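Long-range contact in maleylacetate reductase (Agrobacterium tumefaciens, PDB 3HL0), which probably reduces maleylacetate to 3-oxoadipate with NADH, as a member of the iron-containing alcohol dehydrogenase family: residues L34-Q45 with A88-T99. Residues are numbered along the deposited sequence; the frame is centred on the assembly and turned at random.
Sequences LSRALVLSTPQQ and ADCVVSLGGGST. With NAD (nicotinamide-adenine-dinucleotide), chain D.
Two neighbouring parallel strands of the dinucleotide-binding domain, A37-L40 and C90-G95, pair here and lead into a loop and a helix start that hold NAD. Their axes run 4.5 Å apart and nearly parallel, and four backbone bonds alternate in parallel register, from L38 N to C90 O through L94 N to L40 O; the first is nearly straight, 174° at the hydrogen. Before the strands, the carboxylate of D89 supplements the backbone pairing, which continues as D89 N to R36 O. OD2 takes S35 N at 2.9 Å with its syn lone pair, and OD1 takes R36 N, 34° out of the carboxylate plane. D89 CG stands between its own backbone N and carbonyl carbon (chi1 56°), which carries the carboxylate back to the backbone N-H groups of S35 and R36. L40 CD1 reaches V91 CB (3.8 Å) and S93 OG on one face of the sheet; A37 CB meets C90 SG and V92 CG2 (3.7 Å) on the other. One water bridges the two segments where the strands end: it accepts from T42 N and T99 OG1 and donates to L94 O and Q45 OE1. Q45 OE1 also receives NAD O2B (2.8 Å), whose oxygen in turn accepts from T42 OG1, so the adenosine ribose is gripped from the first loop. G95 ends the strand, G96 is the N-cap, and the helix beginning at G97 meets the pyrophosphate with its N-terminus: G97 N bonds O2N, S98 N donates to O1A, and S98 OG donates to O2A at 2.7 Å. Strand 60-64 flanks A37-L40, and strand 113-118 lies beyond C90-G95; helix 46-56 covers V39 and V92, and Y83 of helix 73-85 packs on L38 and V91.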
ATOM      1  N   LEU A  34      -3.141  31.297 -14.442  1.00 15.97           N
ATOM      2  CA  LEU A  34      -2.138  30.994 -13.420  1.00 14.89           C
ATOM      3  C   LEU A  34      -0.780  30.659 -14.047  1.00 14.42           C
ATOM      4  O   LEU A  34      -0.672  30.509 -15.274  1.00 14.47           O
ATOM      5  CB  LEU A  34      -2.644  29.804 -12.562  1.00 14.19           C
ATOM      6  CG  LEU A  34      -4.002  30.077 -11.894  1.00 13.93           C
ATOM      7  CD1 LEU A  34      -4.479  28.843 -11.129  1.00 12.59           C
ATOM      8  CD2 LEU A  34      -3.982  31.320 -11.002  1.00 13.65           C
ATOM      9  N   SER A  35       0.262  30.537 -13.225  1.00 13.33           N
ATOM     10  CA  SER A  35       1.606  30.403 -13.789  1.00 13.62           C
ATOM     11  C   SER A  35       2.634  29.629 -12.942  1.00 13.55           C
ATOM     12  O   SER A  35       3.773  29.470 -13.357  1.00 13.35           O
ATOM     13  CB  SER A  35       2.161  31.793 -14.193  1.00 13.31           C
ATOM     14  OG  SER A  35       2.494  32.563 -13.046  1.00 15.21           O
ATOM     15  N   ARG A  36       2.233  29.138 -11.768  1.00 12.96           N
ATOM     16  CA  ARG A  36       3.192  28.571 -10.814  1.00 12.80           C
ATOM     17  C   ARG A  36       2.623  27.342 -10.093  1.00 12.36           C
ATOM     18  O   ARG A  36       2.060  27.427  -8.995  1.00 12.78           O
ATOM     19  CB  ARG A  36       3.660  29.638  -9.806  1.00 12.72           C
ATOM     20  CG  ARG A  36       4.489  30.810 -10.417  1.00 17.40           C
ATOM     21  CD  ARG A  36       5.879  30.359 -10.922  1.00 23.07           C
ATOM     22  NE  ARG A  36       6.875  30.299  -9.841  1.00 28.21           N
ATOM     23  CZ  ARG A  36       7.989  29.563  -9.866  1.00 30.09           C
ATOM     24  NH1 ARG A  36       8.292  28.797 -10.915  1.00 31.41           N
ATOM     25  NH2 ARG A  36       8.805  29.579  -8.820  1.00 30.59           N
ATOM     26  N   ALA A  37       2.753  26.184 -10.724  1.00 11.10           N
ATOM     27  CA  ALA A  37       2.145  24.964 -10.179  1.00 10.86           C
ATOM     28  C   ALA A  37       3.032  24.223  -9.205  1.00 10.96           C
ATOM     29  O   ALA A  37       4.209  24.033  -9.458  1.00 10.55           O
ATOM     30  CB  ALA A  37       1.763  24.007 -11.310  1.00 11.69           C
ATOM     31  N   LEU A  38       2.463  23.765  -8.093  1.00  9.78           N
ATOM     32  CA  LEU A  38       3.165  22.799  -7.253  1.00  9.70           C
ATOM     33  C   LEU A  38       2.654  21.400  -7.633  1.00  8.90           C
ATOM     34  O   LEU A  38       1.457  21.110  -7.478  1.00  8.89           O
ATOM     35  CB  LEU A  38       2.935  23.098  -5.762  1.00  8.61           C
ATOM     36  CG  LEU A  38       3.556  22.125  -4.745  1.00  9.55           C
ATOM     37  CD1 LEU A  38       5.096  22.312  -4.643  1.00 11.38           C
ATOM     38  CD2 LEU A  38       2.906  22.299  -3.372  1.00  9.31           C
ATOM     39  N   VAL A  39       3.542  20.560  -8.174  1.00  8.71           N
ATOM     40  CA  VAL A  39       3.121  19.219  -8.615  1.00  8.67           C
ATOM     41  C   VAL A  39       3.157  18.272  -7.407  1.00  8.88           C
ATOM     42  O   VAL A  39       4.147  18.260  -6.659  1.00  9.89           O
ATOM     43  CB  VAL A  39       4.046  18.685  -9.753  1.00  8.97           C
ATOM     44  CG1 VAL A  39       3.521  17.313 -10.269  1.00 10.90           C
ATOM     45  CG2 VAL A  39       4.114  19.668 -10.903  1.00  9.91           C
ATOM     46  N   LEU A  40       2.104  17.481  -7.216  1.00  8.99           N
ATOM     47  CA  LEU A  40       1.986  16.623  -6.048  1.00  8.02           C
ATOM     48  C   LEU A  40       1.999  15.140  -6.443  1.00  9.92           C
ATOM     49  O   LEU A  40       1.443  14.756  -7.475  1.00 10.42           O
ATOM     50  CB  LEU A  40       0.634  16.902  -5.354  1.00  8.83           C
ATOM     51  CG  LEU A  40       0.345  18.343  -4.968  1.00  8.11           C
ATOM     52  CD1 LEU A  40      -1.068  18.339  -4.381  1.00  7.79           C
ATOM     53  CD2 LEU A  40       1.379  18.877  -3.971  1.00  8.73           C
ATOM     54  N   SER A  41       2.609  14.308  -5.605  1.00  9.60           N
ATOM     55  CA  SER A  41       2.539  12.840  -5.760  1.00 10.90           C
ATOM     56  C   SER A  41       2.852  12.133  -4.458  1.00 10.97           C
ATOM     57  O   SER A  41       3.263  12.761  -3.483  1.00 11.23           O
ATOM     58  CB  SER A  41       3.538  12.329  -6.818  1.00 11.04           C
ATOM     59  OG  SER A  41       4.858  12.382  -6.324  1.00 13.44           O
ATOM     60  N   THR A  42       2.624  10.830  -4.453  1.00 12.02           N
ATOM     61  CA  THR A  42       3.171   9.937  -3.449  1.00 13.89           C
ATOM     62  C   THR A  42       4.637   9.599  -3.790  1.00 15.19           C
ATOM     63  O   THR A  42       5.146   9.928  -4.888  1.00 15.00           O
ATOM     64  CB  THR A  42       2.400   8.605  -3.436  1.00 13.95           C
ATOM     65  OG1 THR A  42       2.568   7.996  -4.724  1.00 15.55           O
ATOM     66  CG2 THR A  42       0.946   8.784  -3.096  1.00 12.85           C
ATOM     67  N   PRO A  43       5.345   8.932  -2.863  1.00 16.29           N
ATOM     68  CA  PRO A  43       6.688   8.442  -3.256  1.00 17.78           C
ATOM     69  C   PRO A  43       6.662   7.436  -4.419  1.00 18.89           C
ATOM     70  O   PRO A  43       7.617   7.351  -5.202  1.00 20.42           O
ATOM     71  CB  PRO A  43       7.185   7.764  -1.976  1.00 16.91           C
ATOM     72  CG  PRO A  43       6.492   8.498  -0.863  1.00 16.28           C
ATOM     73  CD  PRO A  43       5.126   8.864  -1.399  1.00 16.15           C
ATOM     74  N   GLN A  44       5.569   6.686  -4.546  1.00 20.46           N
ATOM     75  CA  GLN A  44       5.460   5.646  -5.568  1.00 20.57           C
ATOM     76  C   GLN A  44       5.249   6.203  -6.973  1.00 20.17           C
ATOM     77  O   GLN A  44       5.311   5.452  -7.968  1.00 20.42           O
ATOM     78  CB  GLN A  44       4.349   4.649  -5.191  1.00 21.60           C
ATOM     79  CG  GLN A  44       4.701   3.768  -3.962  1.00 25.49           C
ATOM     80  CD  GLN A  44       4.566   4.501  -2.624  1.00 30.37           C
ATOM     81  OE1 GLN A  44       5.456   4.416  -1.783  1.00 32.38           O
ATOM     82  NE2 GLN A  44       3.454   5.232  -2.431  1.00 30.12           N
ATOM     83  N   GLN A  45       4.980   7.508  -7.066  1.00 17.86           N
ATOM     84  CA  GLN A  45       4.815   8.158  -8.363  1.00 17.75           C
ATOM     85  C   GLN A  45       5.705   9.420  -8.492  1.00 17.57           C
ATOM     86  O   GLN A  45       5.462  10.275  -9.353  1.00 17.89           O
ATOM     87  CB  GLN A  45       3.347   8.477  -8.610  1.00 17.35           C
ATOM     88  CG  GLN A  45       2.512   7.238  -8.940  1.00 16.37           C
ATOM     89  CD  GLN A  45       1.018   7.558  -9.024  1.00 15.28           C
ATOM     90  OE1 GLN A  45       0.341   7.668  -7.989  1.00 16.81           O
ATOM     91  NE2 GLN A  45       0.504   7.723 -10.254  1.00 14.95           N
ATOM     92  N   ALA A  88       3.585  29.137  -5.314  1.00 11.20           N
ATOM     93  CA  ALA A  88       2.634  28.487  -6.173  1.00 10.69           C
ATOM     94  C   ALA A  88       1.282  29.186  -6.182  1.00 11.31           C
ATOM     95  O   ALA A  88       0.877  29.836  -5.198  1.00 11.87           O
ATOM     96  CB  ALA A  88       2.476  27.006  -5.761  1.00 11.54           C
ATOM     97  N   ASP A  89       0.561  29.057  -7.292  1.00 11.28           N
ATOM     98  CA  ASP A  89      -0.815  29.575  -7.367  1.00 11.65           C
ATOM     99  C   ASP A  89      -1.804  28.472  -7.712  1.00 11.33           C
ATOM    100  O   ASP A  89      -3.024  28.698  -7.817  1.00 11.89           O
ATOM    101  CB  ASP A  89      -0.923  30.796  -8.328  1.00 11.55           C
ATOM    102  CG  ASP A  89      -0.425  30.503  -9.734  1.00 15.08           C
ATOM    103  OD1 ASP A  89      -0.131  29.325 -10.056  1.00 14.51           O
ATOM    104  OD2 ASP A  89      -0.300  31.468 -10.536  1.00 17.54           O
ATOM    105  N   CYS A  90      -1.300  27.237  -7.833  1.00 11.60           N
ATOM    106  CA  CYS A  90      -2.165  26.079  -8.013  1.00 10.48           C
ATOM    107  C   CYS A  90      -1.409  24.796  -7.670  1.00  9.45           C
ATOM    108  O   CYS A  90      -0.193  24.812  -7.499  1.00  9.74           O
ATOM    109  CB  CYS A  90      -2.689  26.002  -9.460  1.00 11.08           C
ATOM    110  SG  CYS A  90      -1.428  25.977 -10.761  1.00 14.35           S
ATOM    111  N   VAL A  91      -2.149  23.698  -7.565  1.00  9.12           N
ATOM    112  CA  VAL A  91      -1.545  22.386  -7.388  1.00  9.63           C
ATOM    113  C   VAL A  91      -1.915  21.530  -8.568  1.00  9.79           C
ATOM    114  O   VAL A  91      -2.999  21.685  -9.131  1.00 10.84           O
ATOM    115  CB  VAL A  91      -1.955  21.683  -6.060  1.00  9.27           C
ATOM    116  CG1 VAL A  91      -1.359  22.432  -4.829  1.00  9.61           C
ATOM    117  CG2 VAL A  91      -3.495  21.512  -5.930  1.00  9.81           C
ATOM    118  N   VAL A  92      -0.986  20.667  -8.969  1.00  8.88           N
ATOM    119  CA  VAL A  92      -1.252  19.690 -10.018  1.00  9.43           C
ATOM    120  C   VAL A  92      -1.088  18.348  -9.313  1.00  9.51           C
ATOM    121  O   VAL A  92       0.001  17.980  -8.945  1.00  9.54           O
ATOM    122  CB  VAL A  92      -0.275  19.833 -11.201  1.00  9.12           C
ATOM    123  CG1 VAL A  92      -0.485  18.676 -12.163  1.00  9.69           C
ATOM    124  CG2 VAL A  92      -0.486  21.195 -11.957  1.00 11.30           C
ATOM    125  N   SER A  93      -2.198  17.646  -9.122  1.00  9.07           N
ATOM    126  CA  SER A  93      -2.186  16.424  -8.328  1.00 10.33           C
ATOM    127  C   SER A  93      -2.090  15.250  -9.265  1.00 10.87           C
ATOM    128  O   SER A  93      -3.050  14.954  -9.957  1.00 11.76           O
ATOM    129  CB  SER A  93      -3.478  16.312  -7.533  1.00 11.88           C
ATOM    130  OG  SER A  93      -3.606  17.472  -6.708  1.00 13.30           O
ATOM    131  N   LEU A  94      -0.948  14.568  -9.286  1.00 10.34           N
ATOM    132  CA  LEU A  94      -0.733  13.457 -10.234  1.00 10.91           C
ATOM    133  C   LEU A  94      -0.739  12.149  -9.446  1.00 10.82           C
ATOM    134  O   LEU A  94       0.218  11.866  -8.689  1.00 11.51           O
ATOM    135  CB  LEU A  94       0.609  13.661 -10.935  1.00 11.06           C
ATOM    136  CG  LEU A  94       1.026  12.517 -11.863  1.00 12.76           C
ATOM    137  CD1 LEU A  94       0.123  12.397 -13.058  1.00 16.31           C
ATOM    138  CD2 LEU A  94       2.473  12.791 -12.298  1.00 16.78           C
ATOM    139  N   GLY A  95      -1.816  11.370  -9.526  1.00 11.20           N
ATOM    140  CA  GLY A  95      -1.883  10.137  -8.705  1.00 11.15           C
ATOM    141  C   GLY A  95      -3.301   9.708  -8.453  1.00 11.08           C
ATOM    142  O   GLY A  95      -4.219  10.176  -9.150  1.00  9.90           O
ATOM    143  N   GLY A  96      -3.475   8.823  -7.468  1.00 10.98           N
ATOM    144  CA  GLY A  96      -4.786   8.316  -7.115  1.00 11.91           C
ATOM    145  C   GLY A  96      -5.445   9.168  -6.022  1.00 11.34           C
ATOM    146  O   GLY A  96      -5.068  10.337  -5.824  1.00 11.81           O
ATOM    147  N   GLY A  97      -6.452   8.599  -5.378  1.00 10.88           N
ATOM    148  CA  GLY A  97      -7.242   9.259  -4.358  1.00 10.58           C
ATOM    149  C   GLY A  97      -6.376   9.853  -3.260  1.00 11.20           C
ATOM    150  O   GLY A  97      -6.699  10.906  -2.761  1.00 10.99           O
ATOM    151  N   SER A  98      -5.285   9.195  -2.874  1.00  9.93           N
ATOM    152  CA  SER A  98      -4.460   9.811  -1.813  1.00 11.85           C
ATOM    153  C   SER A  98      -3.781  11.103  -2.260  1.00 11.01           C
ATOM    154  O   SER A  98      -3.630  12.053  -1.464  1.00 11.44           O
ATOM    155  CB  SER A  98      -3.434   8.807  -1.275  1.00 11.38           C
ATOM    156  OG  SER A  98      -4.113   7.687  -0.715  1.00 15.77           O
ATOM    157  N   THR A  99      -3.380  11.187  -3.520  1.00  9.64           N
ATOM    158  CA  THR A  99      -2.740  12.393  -4.033  1.00  9.34           C
ATOM    159  C   THR A  99      -3.791  13.489  -4.275  1.00  8.83           C
ATOM    160  O   THR A  99      -3.565  14.670  -3.927  1.00  9.22           O
ATOM    161  CB  THR A  99      -1.965  12.064  -5.306  1.00 10.45           C
ATOM    162  OG1 THR A  99      -1.062  11.023  -4.942  1.00 10.60           O
ATOM    163  CG2 THR A  99      -1.138  13.288  -5.784  1.00 10.73           C
TER
HETATM  164  PA  NAD D 402      -4.019   5.555  -3.564  1.00 18.28           P
HETATM  165  O1A NAD D 402      -4.147   6.941  -4.094  1.00 16.69           O
HETATM  166  O2A NAD D 402      -3.886   5.378  -2.100  1.00 20.49           O
HETATM  167  O5B NAD D 402      -2.906   4.794  -4.416  1.00 19.35           O
HETATM  168  C5B NAD D 402      -2.399   3.549  -3.924  1.00 21.86           C
HETATM  169  C4B NAD D 402      -0.985   3.388  -4.463  1.00 20.35           C
HETATM  170  O4B NAD D 402      -1.049   3.197  -5.876  1.00 22.16           O
HETATM  171  C3B NAD D 402      -0.118   4.631  -4.192  1.00 21.82           C
HETATM  172  O3B NAD D 402       1.202   4.276  -3.742  1.00 26.20           O
HETATM  173  C2B NAD D 402      -0.076   5.283  -5.555  1.00 21.87           C
HETATM  174  O2B NAD D 402       1.087   6.057  -5.769  1.00 19.52           O
HETATM  175  C1B NAD D 402      -0.139   4.083  -6.511  1.00 18.62           C
HETATM  176  N9A NAD D 402      -0.660   4.430  -7.855  1.00 18.30           N
HETATM  177  C8A NAD D 402      -1.824   5.116  -8.147  1.00 19.30           C
HETATM  178  N7A NAD D 402      -1.945   5.219  -9.490  1.00 17.61           N
HETATM  179  C5A NAD D 402      -0.864   4.623 -10.083  1.00 18.67           C
HETATM  180  C6A NAD D 402      -0.488   4.458 -11.415  1.00 20.87           C
HETATM  181  N6A NAD D 402      -1.326   4.640 -12.469  1.00 17.06           N
HETATM  182  N1A NAD D 402       0.719   3.795 -11.641  1.00 19.59           N
HETATM  183  C2A NAD D 402       1.478   3.309 -10.599  1.00 21.13           C
HETATM  184  N3A NAD D 402       1.107   3.460  -9.288  1.00 20.06           N
HETATM  185  C4A NAD D 402      -0.063   4.120  -9.044  1.00 18.54           C
HETATM  186  O3  NAD D 402      -5.343   4.668  -3.925  1.00 15.23           O
HETATM  187  PN  NAD D 402      -6.854   5.124  -4.303  1.00 15.51           P
HETATM  188  O1N NAD D 402      -7.672   3.891  -4.100  1.00 15.41           O
HETATM  189  O2N NAD D 402      -6.763   5.747  -5.622  1.00 14.13           O
HETATM  190  O5D NAD D 402      -7.281   6.201  -3.200  1.00 15.61           O
HETATM  191  C5D NAD D 402      -7.675   5.824  -1.884  1.00 18.01           C
HETATM  192  C4D NAD D 402      -7.795   7.112  -1.068  1.00 18.92           C
HETATM  193  O4D NAD D 402      -8.678   7.989  -1.754  1.00 17.82           O
HETATM  194  C3D NAD D 402      -8.441   6.817   0.280  1.00 19.47           C
HETATM  195  O3D NAD D 402      -7.892   7.739   1.235  1.00 19.40           O
HETATM  196  C2D NAD D 402      -9.900   7.110   0.023  1.00 20.29           C
HETATM  197  O2D NAD D 402     -10.659   7.415   1.194  1.00 20.37           O
HETATM  198  C1D NAD D 402      -9.798   8.287  -0.929  1.00 18.47           C
HETATM  199  N1N NAD D 402     -10.981   8.475  -1.758  1.00 19.70           N
HETATM  200  C2N NAD D 402     -11.631   9.665  -1.630  1.00 18.89           C
HETATM  201  C3N NAD D 402     -12.758   9.894  -2.391  1.00 19.64           C
HETATM  202  C7N NAD D 402     -13.356  11.227  -2.199  1.00 20.23           C
HETATM  203  O7N NAD D 402     -14.400  11.481  -3.004  1.00 17.11           O
HETATM  204  N7N NAD D 402     -12.880  12.099  -1.276  1.00 18.78           N
HETATM  205  C4N NAD D 402     -13.251   8.944  -3.353  1.00 19.06           C
HETATM  206  C5N NAD D 402     -12.571   7.729  -3.461  1.00 19.02           C
HETATM  207  C6N NAD D 402     -11.442   7.506  -2.652  1.00 18.67           C
HETATM  208  O   HOH W   1       0.860  10.147  -6.753  1.00 11.55           O